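Local coordinates for protein Sodium/sialic acid symporter SiaT (Proteus mirabilis, PDB 5NV9) that imports the sialic acid N-acetylneuraminic acid across the bacterial inner membrane, driving its uptake with the inward gradient of sodium ions, at residues A[15-20]-A[336-341]. Residues are numbered along the deposited sequence; the frame is centred on the assembly and turned at random.
Sequences FGYLAA and IFAAAQ. With NA (sodium ion), chain B.
Tyr17 reaches across from 15-20 and gives its hydroxyl proton to the side-chain amide of Gln341, OH to OE1 at 2.4 Å, shorter than such a bond normally allows, so the exact length is doubtful. The acceptor lies at the edge of the phenol ring, in its plane, with the amide plane turned 32° from the ring. This is the tight part of the contact: the ring carries Tyr17 OH to 3.3 Å from Ala338 CA, and Tyr17 CE2 meets Phe337 CB at 3.8 Å. With CG anti to the backbone N (chi1 153°), the phenol spans the gap between the axes of the two short segments, 11.3 Å apart at closest and 30° from parallel. Gln341, extended beyond CG, runs past the phenol in the opposite sense. The looser part is Leu18, whose CD2 touches Phe337 CD2 at 4.1 Å and Gln341 NE2 at 3.9 Å; beyond it lies the exposed face of 15-20 at Phe15 and Gly16. Both buried polar ends have second partners on helix 155-203: Gln185 bonds Tyr17 OH, and Ile162 O takes Gln341 NE2. Ala339, whose CB points away from 15-20, binds a sodium ion through its backbone O (2.3 Å) with Ala56, Leu59, Ser342 and Ser343, the Na2 site of this LeuT fold. Transmembrane helix 8-29 thus packs on the side of helix 328-361 turned from that sodium, with helices 155-203, 118-151 and 61-73 also against 336-341.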
loop_
_atom_site.group_PDB
_atom_site.type_symbol
_atom_site.label_atom_id
_atom_site.label_comp_id
_atom_site.label_asym_id
_atom_site.label_seq_id
_atom_site.Cartn_x
_atom_site.Cartn_y
_atom_site.Cartn_z
ATOM N N PHE A 15 -21.305 10.130 -6.279
ATOM C CA PHE A 15 -20.861 11.292 -7.065
ATOM C C PHE A 15 -20.611 12.530 -6.245
ATOM O O PHE A 15 -19.797 13.363 -6.617
ATOM C CB PHE A 15 -21.808 11.567 -8.219
ATOM C CG PHE A 15 -21.555 10.688 -9.401
ATOM C CD1 PHE A 15 -22.013 9.395 -9.431
ATOM C CD2 PHE A 15 -20.802 11.147 -10.465
ATOM C CE1 PHE A 15 -21.768 8.579 -10.519
ATOM C CE2 PHE A 15 -20.548 10.342 -11.553
ATOM C CZ PHE A 15 -21.032 9.052 -11.580
ATOM N N GLY A 16 -21.290 12.655 -5.116
ATOM C CA GLY A 16 -20.910 13.649 -4.126
ATOM C C GLY A 16 -19.499 13.428 -3.577
ATOM O O GLY A 16 -18.705 14.384 -3.435
ATOM N N TYR A 17 -19.204 12.190 -3.225
ATOM C CA TYR A 17 -17.870 11.835 -2.754
ATOM C C TYR A 17 -16.786 12.166 -3.817
ATOM O O TYR A 17 -15.739 12.782 -3.533
ATOM C CB TYR A 17 -17.779 10.343 -2.453
ATOM C CG TYR A 17 -16.317 9.803 -2.611
ATOM C CD1 TYR A 17 -15.376 9.988 -1.603
ATOM C CD2 TYR A 17 -15.920 9.175 -3.744
ATOM C CE1 TYR A 17 -14.077 9.509 -1.721
ATOM C CE2 TYR A 17 -14.600 8.683 -3.892
ATOM C CZ TYR A 17 -13.675 8.875 -2.884
ATOM O OH TYR A 17 -12.379 8.421 -2.999
ATOM N N LEU A 18 -17.050 11.762 -5.051
ATOM C CA LEU A 18 -16.114 12.052 -6.176
ATOM C C LEU A 18 -15.899 13.546 -6.445
ATOM O O LEU A 18 -14.760 13.986 -6.712
ATOM C CB LEU A 18 -16.577 11.342 -7.431
ATOM C CG LEU A 18 -16.589 9.828 -7.423
ATOM C CD1 LEU A 18 -17.236 9.229 -8.677
ATOM C CD2 LEU A 18 -15.149 9.299 -7.331
ATOM N N ALA A 19 -16.979 14.337 -6.372
ATOM C CA ALA A 19 -16.909 15.757 -6.534
ATOM C C ALA A 19 -16.130 16.372 -5.389
ATOM O O ALA A 19 -15.412 17.344 -5.572
ATOM C CB ALA A 19 -18.314 16.338 -6.582
ATOM N N ALA A 20 -16.273 15.830 -4.179
ATOM C CA ALA A 20 -15.546 16.377 -3.044
ATOM C C ALA A 20 -14.019 16.166 -3.205
ATOM O O ALA A 20 -13.205 16.989 -2.765
ATOM C CB ALA A 20 -16.013 15.669 -1.755
ATOM N N ILE A 336 -15.152 2.089 -0.463
ATOM C CA ILE A 336 -14.339 1.200 -1.284
ATOM C C ILE A 336 -13.589 1.997 -2.352
ATOM O O ILE A 336 -12.411 1.795 -2.552
ATOM C CB ILE A 336 -15.216 0.100 -1.942
ATOM C CG1 ILE A 336 -15.769 -0.840 -0.867
ATOM C CG2 ILE A 336 -14.454 -0.638 -3.032
ATOM C CD1 ILE A 336 -16.789 -1.855 -1.402
ATOM N N PHE A 337 -14.270 2.881 -3.054
ATOM C CA PHE A 337 -13.564 3.857 -3.861
ATOM C C PHE A 337 -12.476 4.574 -3.035
ATOM O O PHE A 337 -11.362 4.770 -3.515
ATOM C CB PHE A 337 -14.486 4.888 -4.448
ATOM C CG PHE A 337 -15.133 4.495 -5.751
ATOM C CD1 PHE A 337 -16.068 3.440 -5.803
ATOM C CD2 PHE A 337 -14.883 5.237 -6.901
ATOM C CE1 PHE A 337 -16.701 3.132 -6.990
ATOM C CE2 PHE A 337 -15.536 4.930 -8.098
ATOM C CZ PHE A 337 -16.450 3.895 -8.144
ATOM N N ALA A 338 -12.810 5.024 -1.843
ATOM C CA ALA A 338 -11.828 5.782 -1.072
ATOM C C ALA A 338 -10.586 4.916 -0.704
ATOM O O ALA A 338 -9.458 5.441 -0.671
ATOM C CB ALA A 338 -12.432 6.382 0.170
ATOM N N ALA A 339 -10.787 3.613 -0.405
ATOM C CA ALA A 339 -9.648 2.675 -0.167
ATOM C C ALA A 339 -8.736 2.539 -1.399
ATOM O O ALA A 339 -7.503 2.569 -1.299
ATOM C CB ALA A 339 -10.122 1.323 0.323
ATOM N N ALA A 340 -9.347 2.398 -2.563
ATOM C CA ALA A 340 -8.626 2.286 -3.828
ATOM C C ALA A 340 -7.862 3.584 -4.188
ATOM O O ALA A 340 -6.633 3.565 -4.409
ATOM C CB ALA A 340 -9.609 1.939 -4.879
ATOM N N GLN A 341 -8.586 4.711 -4.217
ATOM C CA GLN A 341 -8.060 5.997 -4.624
ATOM C C GLN A 341 -6.997 6.615 -3.725
ATOM O O GLN A 341 -6.100 7.245 -4.208
ATOM C CB GLN A 341 -9.213 6.969 -4.828
ATOM C CG GLN A 341 -10.060 6.570 -6.034
ATOM C CD GLN A 341 -11.273 7.451 -6.257
ATOM O OE1 GLN A 341 -11.961 7.847 -5.311
ATOM N NE2 GLN A 341 -11.566 7.749 -7.550
HETATM NA NA NA B . -5.908 3.269 0.171
#